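Local structure of alginate lyase (Aplysia kurodai, 5GMT) at residues F35-S46 and H72-P83; A13-S21 and K266-S274. The protein probably cleaves alginate, acting on polymannuronate, as a eukaryotic lyase of polysaccharide lyase family 14. All blocks are in the same frame, centred on the assembly; numbering follows the deposited sequence.

How the contacts relate
From the N terminus the chain first lays down strand 14-19, passes the short helix 28-31 and reaches 35-46. It then runs out through strands 47-50 and 58-63, and 72-83 comes back beside 35-46, closing the short loop of contact 1. Contact 2 closes far later, when 266-274 returns to pair with 13-21, so contact 1 is nested inside its loop. The two pairings lie in different antiparallel sheets, their centres about 20 Å apart, yet they meet between those sheets: Phe35 rests on Trp17, Leu19 and Phe268, and Pro83 CB packs 3.4 Å from Trp17 CD1.

Contact 1. Residues F35-S46 and H72-P83; sequences FKPIYHDWGDDS and HDHRGAGFYSRP
Strands 38-42 and 76-81 run antiparallel, with Tyr39 and Tyr80 trading two backbone hydrogen bonds and Trp42 and Gly78 two more; the register slips by one residue between these pairs, a beta bulge where the chain turns at His40. Just before strand 38-42, the carbonyl of Phe35 takes the hydroxyl of Ser81, OG to O 2.7 Å, in the carbonyl plane and on a lone pair. The edge of Phe79 meets the face of Phe35 in a T-shaped stack, planes at 60°, with Phe79 CZ above the ring centre. Ile38 CG2 adds a methyl contact to Phe79 CD1 at 3.9 Å. Strand 38-42 is an edge of its sheet in the jelly-roll sandwich of this family, and 76-81 sits between it and 238-247, where Phe79 stacks on Phe244 and Tyr80 on Phe243. Trp42 reaches across to the partner strand: with CG between its own N and carbonyl carbon (chi1 61°), the indole lies over Gly78 in a CH-pi contact, Gly78 CA standing over the face of the five-membered ring, 3.8 Å from its centroid. The Arg75 guanidinium lies nearly parallel to the indole, planes 7° apart, with NH2 3.4 Å from Trp42 CE3. At the far end Asp45 OD1 accepts from His74 N (2.8 Å), approached from above the carboxylate plane, and Ser46 OG takes Gly76 N at 3.1 Å while also bonding Phe62 O. One water links Asp45 OD2 to Arg75 N and Gly76 O; another donates to both Asp45 OD1 and Asp73 OD1, bridging two like charges.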
loop_
_atom_site.group_PDB
_atom_site.type_symbol
_atom_site.label_atom_id
_atom_site.label_comp_id
_atom_site.label_asym_id
_atom_site.label_seq_id
_atom_site.Cartn_x
_atom_site.Cartn_y
_atom_site.Cartn_z
ATOM N N PHE A 35 9.686 -3.686 -11.836
ATOM C CA PHE A 35 9.304 -2.690 -10.833
ATOM C C PHE A 35 10.343 -1.574 -10.776
ATOM O O PHE A 35 10.133 -0.549 -10.130
ATOM C CB PHE A 35 9.182 -3.300 -9.427
ATOM C CG PHE A 35 8.043 -4.271 -9.255
ATOM C CD1 PHE A 35 6.748 -3.820 -9.042
ATOM C CD2 PHE A 35 8.282 -5.642 -9.257
ATOM C CE1 PHE A 35 5.703 -4.722 -8.857
ATOM C CE2 PHE A 35 7.246 -6.553 -9.070
ATOM C CZ PHE A 35 5.956 -6.097 -8.871
ATOM N N LYS A 36 11.477 -1.786 -11.436
ATOM C CA LYS A 36 12.643 -0.937 -11.221
ATOM C C LYS A 36 12.507 0.414 -11.928
ATOM O O LYS A 36 11.821 0.523 -12.939
ATOM C CB LYS A 36 13.918 -1.668 -11.669
ATOM C CG LYS A 36 14.333 -2.815 -10.753
ATOM C CD LYS A 36 15.509 -3.594 -11.329
ATOM C CE LYS A 36 15.906 -4.759 -10.428
ATOM N NZ LYS A 36 16.923 -5.652 -11.076
ATOM N N PRO A 37 13.158 1.457 -11.389
ATOM C CA PRO A 37 14.054 1.434 -10.225
ATOM C C PRO A 37 13.313 1.217 -8.908
ATOM O O PRO A 37 12.211 1.747 -8.711
ATOM C CB PRO A 37 14.710 2.815 -10.260
ATOM C CG PRO A 37 13.718 3.675 -10.959
ATOM C CD PRO A 37 13.063 2.801 -11.986
ATOM N N ILE A 38 13.922 0.430 -8.028
ATOM C CA ILE A 38 13.373 0.221 -6.712
ATOM C C ILE A 38 14.359 0.721 -5.667
ATOM O O ILE A 38 15.559 0.861 -5.934
ATOM C CB ILE A 38 13.005 -1.265 -6.457
ATOM C CG1 ILE A 38 14.251 -2.141 -6.367
ATOM C CG2 ILE A 38 12.021 -1.788 -7.534
ATOM C CD1 ILE A 38 13.924 -3.597 -6.118
ATOM N N TYR A 39 13.825 1.040 -4.493
ATOM C CA TYR A 39 14.584 1.667 -3.430
ATOM C C TYR A 39 14.243 1.006 -2.099
ATOM O O TYR A 39 13.075 0.707 -1.830
ATOM C CB TYR A 39 14.278 3.173 -3.364
ATOM C CG TYR A 39 14.474 3.913 -4.671
ATOM C CD1 TYR A 39 13.511 3.851 -5.685
ATOM C CD2 TYR A 39 15.598 4.704 -4.884
ATOM C CE1 TYR A 39 13.687 4.518 -6.871
ATOM C CE2 TYR A 39 15.776 5.386 -6.068
ATOM C CZ TYR A 39 14.814 5.296 -7.055
ATOM O OH TYR A 39 14.989 5.972 -8.234
ATOM N N HIS A 40 15.263 0.781 -1.277
ATOM C CA HIS A 40 15.063 0.244 0.065
ATOM C C HIS A 40 14.307 -1.090 0.037
ATOM O O HIS A 40 13.373 -1.322 0.813
ATOM C CB HIS A 40 14.347 1.289 0.931
ATOM C CG HIS A 40 15.098 2.580 1.028
ATOM N ND1 HIS A 40 16.230 2.713 1.801
ATOM C CD2 HIS A 40 14.909 3.780 0.430
ATOM C CE1 HIS A 40 16.704 3.942 1.681
ATOM N NE2 HIS A 40 15.922 4.608 0.852
ATOM N N ASP A 41 14.729 -1.956 -0.877
ATOM C CA ASP A 41 14.182 -3.302 -0.993
ATOM C C ASP A 41 14.683 -4.194 0.135
ATOM O O ASP A 41 15.850 -4.137 0.516
ATOM C CB ASP A 41 14.547 -3.903 -2.350
ATOM C CG ASP A 41 16.038 -3.826 -2.634
ATOM O OD1 ASP A 41 16.562 -2.703 -2.740
ATOM O OD2 ASP A 41 16.680 -4.884 -2.750
ATOM N N TRP A 42 13.783 -5.022 0.664
ATOM C CA TRP A 42 14.136 -6.000 1.673
ATOM C C TRP A 42 13.198 -7.199 1.563
ATOM O O TRP A 42 12.146 -7.109 0.919
ATOM C CB TRP A 42 14.057 -5.373 3.067
ATOM C CG TRP A 42 12.690 -4.886 3.417
ATOM C CD1 TRP A 42 12.167 -3.646 3.171
ATOM C CD2 TRP A 42 11.671 -5.628 4.088
ATOM N NE1 TRP A 42 10.872 -3.579 3.643
ATOM C CE2 TRP A 42 10.547 -4.779 4.216
ATOM C CE3 TRP A 42 11.596 -6.931 4.587
ATOM C CZ2 TRP A 42 9.357 -5.193 4.825
ATOM C CZ3 TRP A 42 10.417 -7.341 5.194
ATOM C CH2 TRP A 42 9.313 -6.472 5.311
ATOM N N GLY A 43 13.579 -8.318 2.171
ATOM C CA GLY A 43 12.699 -9.477 2.227
ATOM C C GLY A 43 12.899 -10.529 1.148
ATOM O O GLY A 43 11.974 -11.263 0.836
ATOM N N ASP A 44 14.107 -10.602 0.585
ATOM C CA ASP A 44 14.462 -11.598 -0.440
ATOM C C ASP A 44 13.968 -12.995 -0.092
ATOM O O ASP A 44 13.424 -13.711 -0.935
ATOM C CB ASP A 44 15.989 -11.644 -0.629
ATOM C CG ASP A 44 16.433 -12.670 -1.675
ATOM O OD1 ASP A 44 16.310 -13.895 -1.432
ATOM O OD2 ASP A 44 16.932 -12.247 -2.740
ATOM N N ASP A 45 14.192 -13.392 1.161
ATOM C CA ASP A 45 13.865 -14.759 1.588
ATOM C C ASP A 45 12.358 -15.078 1.553
ATOM O O ASP A 45 11.976 -16.252 1.574
ATOM C CB ASP A 45 14.453 -15.031 2.992
ATOM C CG ASP A 45 13.795 -14.196 4.103
ATOM O OD1 ASP A 45 14.118 -14.427 5.292
ATOM O OD2 ASP A 45 12.953 -13.328 3.808
ATOM N N SER A 46 11.511 -14.051 1.479
ATOM C CA SER A 46 10.063 -14.240 1.370
ATOM C C SER A 46 9.539 -14.158 -0.061
ATOM O O SER A 46 8.361 -14.420 -0.312
ATOM C CB SER A 46 9.328 -13.197 2.221
ATOM O OG SER A 46 9.264 -13.607 3.570
ATOM N N HIS A 72 13.503 -11.768 12.153
ATOM C CA HIS A 72 14.620 -11.642 11.207
ATOM C C HIS A 72 14.323 -12.301 9.850
ATOM O O HIS A 72 14.772 -11.814 8.812
ATOM C CB HIS A 72 15.889 -12.240 11.831
ATOM C CG HIS A 72 17.151 -11.983 11.056
ATOM N ND1 HIS A 72 17.524 -12.736 9.963
ATOM C CD2 HIS A 72 18.151 -11.092 11.255
ATOM C CE1 HIS A 72 18.684 -12.303 9.504
ATOM N NE2 HIS A 72 19.090 -11.308 10.273
ATOM N N ASP A 73 13.555 -13.393 9.863
ATOM C CA ASP A 73 13.421 -14.250 8.678
ATOM C C ASP A 73 11.982 -14.435 8.221
ATOM O O ASP A 73 11.074 -14.541 9.047
ATOM C CB ASP A 73 14.031 -15.630 8.958
ATOM C CG ASP A 73 15.470 -15.545 9.384
ATOM O OD1 ASP A 73 16.269 -14.919 8.657
ATOM O OD2 ASP A 73 15.787 -16.064 10.475
ATOM N N HIS A 74 11.807 -14.507 6.895
ATOM C CA HIS A 74 10.540 -14.833 6.247
ATOM C C HIS A 74 9.359 -14.068 6.828
ATOM O O HIS A 74 8.347 -14.668 7.183
ATOM C CB HIS A 74 10.257 -16.339 6.337
ATOM C CG HIS A 74 11.406 -17.194 5.908
ATOM N ND1 HIS A 74 12.096 -18.007 6.783
ATOM C CD2 HIS A 74 12.000 -17.349 4.700
ATOM C CE1 HIS A 74 13.068 -18.623 6.133
ATOM N NE2 HIS A 74 13.030 -18.240 4.869
ATOM N N ARG A 75 9.484 -12.746 6.909
ATOM C CA ARG A 75 8.431 -11.940 7.521
ATOM C C ARG A 75 7.660 -11.103 6.501
ATOM O O ARG A 75 6.760 -10.356 6.876
ATOM C CB ARG A 75 9.014 -11.015 8.598
ATOM C CG ARG A 75 9.838 -9.861 8.009
ATOM C CD ARG A 75 10.303 -8.891 9.081
ATOM N NE ARG A 75 11.096 -7.792 8.534
ATOM C CZ ARG A 75 12.349 -7.920 8.117
ATOM N NH1 ARG A 75 12.944 -9.106 8.167
ATOM N NH2 ARG A 75 13.003 -6.869 7.633
ATOM N N GLY A 76 7.996 -11.243 5.220
ATOM C CA GLY A 76 7.345 -10.468 4.175
ATOM C C GLY A 76 8.370 -9.726 3.338
ATOM O O GLY A 76 9.541 -10.107 3.309
ATOM N N ALA A 77 7.951 -8.661 2.663
ATOM C CA ALA A 77 8.878 -7.933 1.798
ATOM C C ALA A 77 8.452 -6.490 1.563
ATOM O O ALA A 77 7.303 -6.110 1.820
ATOM C CB ALA A 77 9.021 -8.655 0.475
ATOM N N GLY A 78 9.384 -5.680 1.072
ATOM C CA GLY A 78 9.092 -4.275 0.868
ATOM C C GLY A 78 10.044 -3.641 -0.115
ATOM O O GLY A 78 11.209 -4.047 -0.213
ATOM N N PHE A 79 9.539 -2.665 -0.861
ATOM C CA PHE A 79 10.388 -1.826 -1.715
ATOM C C PHE A 79 9.573 -0.657 -2.215
ATOM O O PHE A 79 8.368 -0.765 -2.357
ATOM C CB PHE A 79 10.983 -2.617 -2.908
ATOM C CG PHE A 79 9.950 -3.285 -3.797
ATOM C CD1 PHE A 79 9.340 -2.580 -4.831
ATOM C CD2 PHE A 79 9.609 -4.625 -3.613
ATOM C CE1 PHE A 79 8.397 -3.190 -5.656
ATOM C CE2 PHE A 79 8.670 -5.247 -4.432
ATOM C CZ PHE A 79 8.061 -4.530 -5.460
ATOM N N TYR A 80 10.232 0.463 -2.489
ATOM C CA TYR A 80 9.565 1.538 -3.199
ATOM C C TYR A 80 9.872 1.397 -4.683
ATOM O O TYR A 80 11.009 1.115 -5.061
ATOM C CB TYR A 80 10.024 2.904 -2.705
ATOM C CG TYR A 80 9.651 3.264 -1.284
ATOM C CD1 TYR A 80 8.524 4.029 -1.019
ATOM C CD2 TYR A 80 10.460 2.890 -0.214
ATOM C CE1 TYR A 80 8.191 4.404 0.283
ATOM C CE2 TYR A 80 10.137 3.257 1.095
ATOM C CZ TYR A 80 9.004 4.028 1.330
ATOM O OH TYR A 80 8.653 4.399 2.615
ATOM N N SER A 81 8.856 1.595 -5.512
ATOM C CA SER A 81 8.984 1.473 -6.960
ATOM C C SER A 81 8.639 2.796 -7.638
ATOM O O SER A 81 7.556 3.342 -7.413
ATOM C CB SER A 81 8.064 0.355 -7.468
ATOM O OG SER A 81 7.931 0.372 -8.877
ATOM N N ARG A 82 9.560 3.318 -8.451
ATOM C CA ARG A 82 9.322 4.556 -9.182
ATOM C C ARG A 82 9.587 4.363 -10.672
ATOM O O ARG A 82 10.640 4.752 -11.178
ATOM C CB ARG A 82 10.196 5.682 -8.633
ATOM C CG ARG A 82 9.917 6.019 -7.179
ATOM C CD ARG A 82 10.895 7.061 -6.666
ATOM N NE ARG A 82 10.817 8.311 -7.424
ATOM C CZ ARG A 82 11.470 9.417 -7.083
ATOM N NH1 ARG A 82 12.226 9.420 -5.989
ATOM N NH2 ARG A 82 11.359 10.516 -7.816
ATOM N N PRO A 83 8.635 3.737 -11.378
ATOM C CA PRO A 83 8.818 3.482 -12.812
ATOM C C PRO A 83 9.155 4.766 -13.570
ATOM O O PRO A 83 8.569 5.811 -13.287
ATOM C CB PRO A 83 7.467 2.909 -13.233
ATOM C CG PRO A 83 6.976 2.213 -11.997
ATOM C CD PRO A 83 7.440 3.063 -10.839
HETATM O O HOH W 1 11.422 -11.542 4.921
HETATM O O HOH W 2 16.205 -16.236 6.001
#

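Contact 2. Residues A13-S21 and K266-S274; sequences ATTVWSLSS and KNFQILTPS
Ala13 touches down first, its CB 3.9 Å from Pro273 CB, and Thr14 O then accepts from Thr272 N. Thr15 sits opposite Leu271, with OG1 against the CD2 methyl of that leucine. At Val16 and Trp17 the strand makes a classic beta bulge: both amides point at Ile270 O, Val16 N at 2.9 Å and Trp17 N in a weak bond at 3.4 Å. Trp17 swings its CG away from its own N (chi1 170°), which brings the six-membered ring across to the neighbouring strand, where CH2 comes 3.5 Å from Phe268 CB and CE3 3.7 Å from Ile270 CG1. Its NE1 bonds His34 O. Putting an alanine in place of Trp17 is likely to open a gap beside Phe268 and Ile270 and leave His34 O without its indole donor. Ser18 pairs with Gln269 on the other face, where Thr15 and Leu271 also lie. Leu19 lies alongside Phe268, pointing the same way, and its carbonyl meets the edge of that ring. Asn267 and Phe268 both face Leu19 in a G1 bulge, and Asn267 N reaches on to Ser20 O at 3.1 Å. Main-chain bonds thus hold the first and last strands of the jelly roll in register, while the buried Trp17, Leu19, Phe268 and Ile270 pack inward, Phe268 meeting Phe35 edge-to-face, and the Thr15, Ser18, Gln269 and Leu271 side is the more exposed.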
loop_
_atom_site.group_PDB
_atom_site.type_symbol
_atom_site.label_atom_id
_atom_site.label_comp_id
_atom_site.label_asym_id
_atom_site.label_seq_id
_atom_site.Cartn_x
_atom_site.Cartn_y
_atom_site.Cartn_z
ATOM N N ALA A 13 -8.387 7.742 -18.004
ATOM C CA ALA A 13 -7.084 8.025 -17.409
ATOM C C ALA A 13 -5.972 7.275 -18.139
ATOM O O ALA A 13 -6.160 6.143 -18.587
ATOM C CB ALA A 13 -7.091 7.667 -15.921
ATOM N N THR A 14 -4.814 7.914 -18.260
ATOM C CA THR A 14 -3.679 7.331 -18.964
ATOM C C THR A 14 -2.934 6.327 -18.094
ATOM O O THR A 14 -2.585 6.634 -16.962
ATOM C CB THR A 14 -2.682 8.413 -19.412
ATOM O OG1 THR A 14 -3.368 9.425 -20.159
ATOM C CG2 THR A 14 -1.580 7.800 -20.268
ATOM N N THR A 15 -2.684 5.133 -18.624
ATOM C CA THR A 15 -1.855 4.157 -17.927
ATOM C C THR A 15 -0.388 4.448 -18.216
ATOM O O THR A 15 0.028 4.434 -19.370
ATOM C CB THR A 15 -2.208 2.712 -18.344
ATOM O OG1 THR A 15 -3.567 2.438 -17.995
ATOM C CG2 THR A 15 -1.312 1.721 -17.642
ATOM N N VAL A 16 0.395 4.735 -17.178
ATOM C CA VAL A 16 1.797 5.085 -17.376
ATOM C C VAL A 16 2.724 3.901 -17.086
ATOM O O VAL A 16 3.834 3.852 -17.597
ATOM C CB VAL A 16 2.217 6.308 -16.511
ATOM C CG1 VAL A 16 1.413 7.540 -16.928
ATOM C CG2 VAL A 16 2.030 6.035 -15.029
ATOM N N TRP A 17 2.249 2.937 -16.298
ATOM C CA TRP A 17 3.029 1.748 -15.980
ATOM C C TRP A 17 2.113 0.584 -15.631
ATOM O O TRP A 17 1.069 0.773 -15.032
ATOM C CB TRP A 17 3.994 2.038 -14.821
ATOM C CG TRP A 17 4.698 0.829 -14.247
ATOM C CD1 TRP A 17 5.871 0.263 -14.680
ATOM C CD2 TRP A 17 4.278 0.058 -13.117
ATOM N NE1 TRP A 17 6.194 -0.819 -13.892
ATOM C CE2 TRP A 17 5.234 -0.959 -12.922
ATOM C CE3 TRP A 17 3.183 0.127 -12.254
ATOM C CZ2 TRP A 17 5.121 -1.900 -11.909
ATOM C CZ3 TRP A 17 3.078 -0.807 -11.246
ATOM C CH2 TRP A 17 4.042 -1.806 -11.083
ATOM N N SER A 18 2.505 -0.621 -16.028
ATOM C CA SER A 18 1.794 -1.819 -15.597
ATOM C C SER A 18 2.766 -2.979 -15.446
ATOM O O SER A 18 3.868 -2.957 -15.998
ATOM C CB SER A 18 0.677 -2.188 -16.579
ATOM O OG SER A 18 1.212 -2.621 -17.819
ATOM N N LEU A 19 2.345 -3.989 -14.692
ATOM C CA LEU A 19 3.122 -5.208 -14.537
ATOM C C LEU A 19 2.153 -6.371 -14.379
ATOM O O LEU A 19 1.541 -6.547 -13.331
ATOM C CB LEU A 19 4.082 -5.095 -13.341
ATOM C CG LEU A 19 5.129 -6.195 -13.135
ATOM C CD1 LEU A 19 6.364 -5.640 -12.444
ATOM C CD2 LEU A 19 4.565 -7.388 -12.349
ATOM N N SER A 20 1.999 -7.156 -15.443
ATOM C CA SER A 20 1.005 -8.221 -15.471
ATOM C C SER A 20 1.456 -9.408 -14.650
ATOM O O SER A 20 0.680 -9.968 -13.873
ATOM C CB SER A 20 0.732 -8.679 -16.912
ATOM O OG SER A 20 0.406 -7.574 -17.727
ATOM N N SER A 21 2.720 -9.778 -14.839
ATOM C CA SER A 21 3.251 -11.013 -14.291
ATOM C C SER A 21 4.727 -10.834 -14.003
ATOM O O SER A 21 5.340 -9.870 -14.449
ATOM C CB SER A 21 3.045 -12.169 -15.271
ATOM O OG SER A 21 3.737 -11.899 -16.478
ATOM N N LYS A 266 -0.629 -9.818 -8.785
ATOM C CA LYS A 266 -0.515 -9.740 -10.239
ATOM C C LYS A 266 -1.237 -8.492 -10.758
ATOM O O LYS A 266 -1.889 -7.789 -9.989
ATOM C CB LYS A 266 -1.088 -11.008 -10.883
ATOM C CG LYS A 266 -2.600 -11.145 -10.718
ATOM C CD LYS A 266 -3.120 -12.463 -11.324
ATOM C CE LYS A 266 -4.621 -12.617 -11.129
ATOM N NZ LYS A 266 -5.416 -11.544 -11.839
ATOM N N ASN A 267 -1.105 -8.207 -12.054
ATOM C CA ASN A 267 -1.926 -7.175 -12.692
ATOM C C ASN A 267 -1.797 -5.793 -12.018
ATOM O O ASN A 267 -2.800 -5.143 -11.723
ATOM C CB ASN A 267 -3.391 -7.634 -12.697
ATOM C CG ASN A 267 -4.251 -6.854 -13.671
ATOM O OD1 ASN A 267 -3.738 -6.174 -14.562
ATOM N ND2 ASN A 267 -5.577 -6.946 -13.505
ATOM N N PHE A 268 -0.559 -5.378 -11.763
ATOM C CA PHE A 268 -0.264 -4.017 -11.300
ATOM C C PHE A 268 -0.519 -2.984 -12.393
ATOM O O PHE A 268 -0.187 -3.213 -13.555
ATOM C CB PHE A 268 1.198 -3.900 -10.860
ATOM C CG PHE A 268 1.534 -4.666 -9.619
ATOM C CD1 PHE A 268 1.478 -4.050 -8.374
ATOM C CD2 PHE A 268 1.927 -5.996 -9.690
ATOM C CE1 PHE A 268 1.792 -4.759 -7.232
ATOM C CE2 PHE A 268 2.258 -6.699 -8.546
ATOM C CZ PHE A 268 2.197 -6.073 -7.314
ATOM N N GLN A 269 -1.073 -1.834 -12.019
ATOM C CA GLN A 269 -1.230 -0.707 -12.943
ATOM C C GLN A 269 -1.123 0.616 -12.199
ATOM O O GLN A 269 -1.643 0.751 -11.090
ATOM C CB GLN A 269 -2.584 -0.725 -13.649
ATOM C CG GLN A 269 -2.990 -1.991 -14.350
ATOM C CD GLN A 269 -4.408 -1.876 -14.882
ATOM O OE1 GLN A 269 -4.760 -0.886 -15.526
ATOM N NE2 GLN A 269 -5.234 -2.870 -14.588
ATOM N N ILE A 270 -0.481 1.595 -12.824
ATOM C CA ILE A 270 -0.527 2.951 -12.308
ATOM C C ILE A 270 -1.044 3.852 -13.413
ATOM O O ILE A 270 -0.468 3.907 -14.510
ATOM C CB ILE A 270 0.849 3.431 -11.805
ATOM C CG1 ILE A 270 1.226 2.681 -10.524
ATOM C CG2 ILE A 270 0.821 4.920 -11.529
ATOM C CD1 ILE A 270 2.606 3.043 -9.981
ATOM N N LEU A 271 -2.158 4.519 -13.131
ATOM C CA LEU A 271 -2.736 5.501 -14.046
ATOM C C LEU A 271 -2.618 6.899 -13.476
ATOM O O LEU A 271 -2.508 7.069 -12.258
ATOM C CB LEU A 271 -4.213 5.198 -14.321
ATOM C CG LEU A 271 -4.539 3.806 -14.849
ATOM C CD1 LEU A 271 -4.800 2.855 -13.688
ATOM C CD2 LEU A 271 -5.748 3.891 -15.770
ATOM N N THR A 272 -2.667 7.900 -14.356
ATOM C CA THR A 272 -2.633 9.292 -13.922
ATOM C C THR A 272 -3.847 10.045 -14.454
ATOM O O THR A 272 -3.810 10.567 -15.566
ATOM C CB THR A 272 -1.352 10.013 -14.395
ATOM O OG1 THR A 272 -1.233 9.885 -15.818
ATOM C CG2 THR A 272 -0.108 9.422 -13.737
ATOM N N PRO A 273 -4.928 10.101 -13.662
ATOM C CA PRO A 273 -6.110 10.857 -14.082
ATOM C C PRO A 273 -5.876 12.345 -13.907
ATOM O O PRO A 273 -4.891 12.746 -13.280
ATOM C CB PRO A 273 -7.196 10.373 -13.125
ATOM C CG PRO A 273 -6.426 10.084 -11.844
ATOM C CD PRO A 273 -5.064 9.581 -12.284
ATOM N N SER A 274 -6.779 13.157 -14.441
ATOM C CA SER A 274 -6.712 14.593 -14.214
ATOM C C SER A 274 -6.880 14.894 -12.736
ATOM O O SER A 274 -7.781 14.362 -12.085
ATOM C CB SER A 274 -7.795 15.314 -15.014
ATOM O OG SER A 274 -7.593 15.158 -16.406
#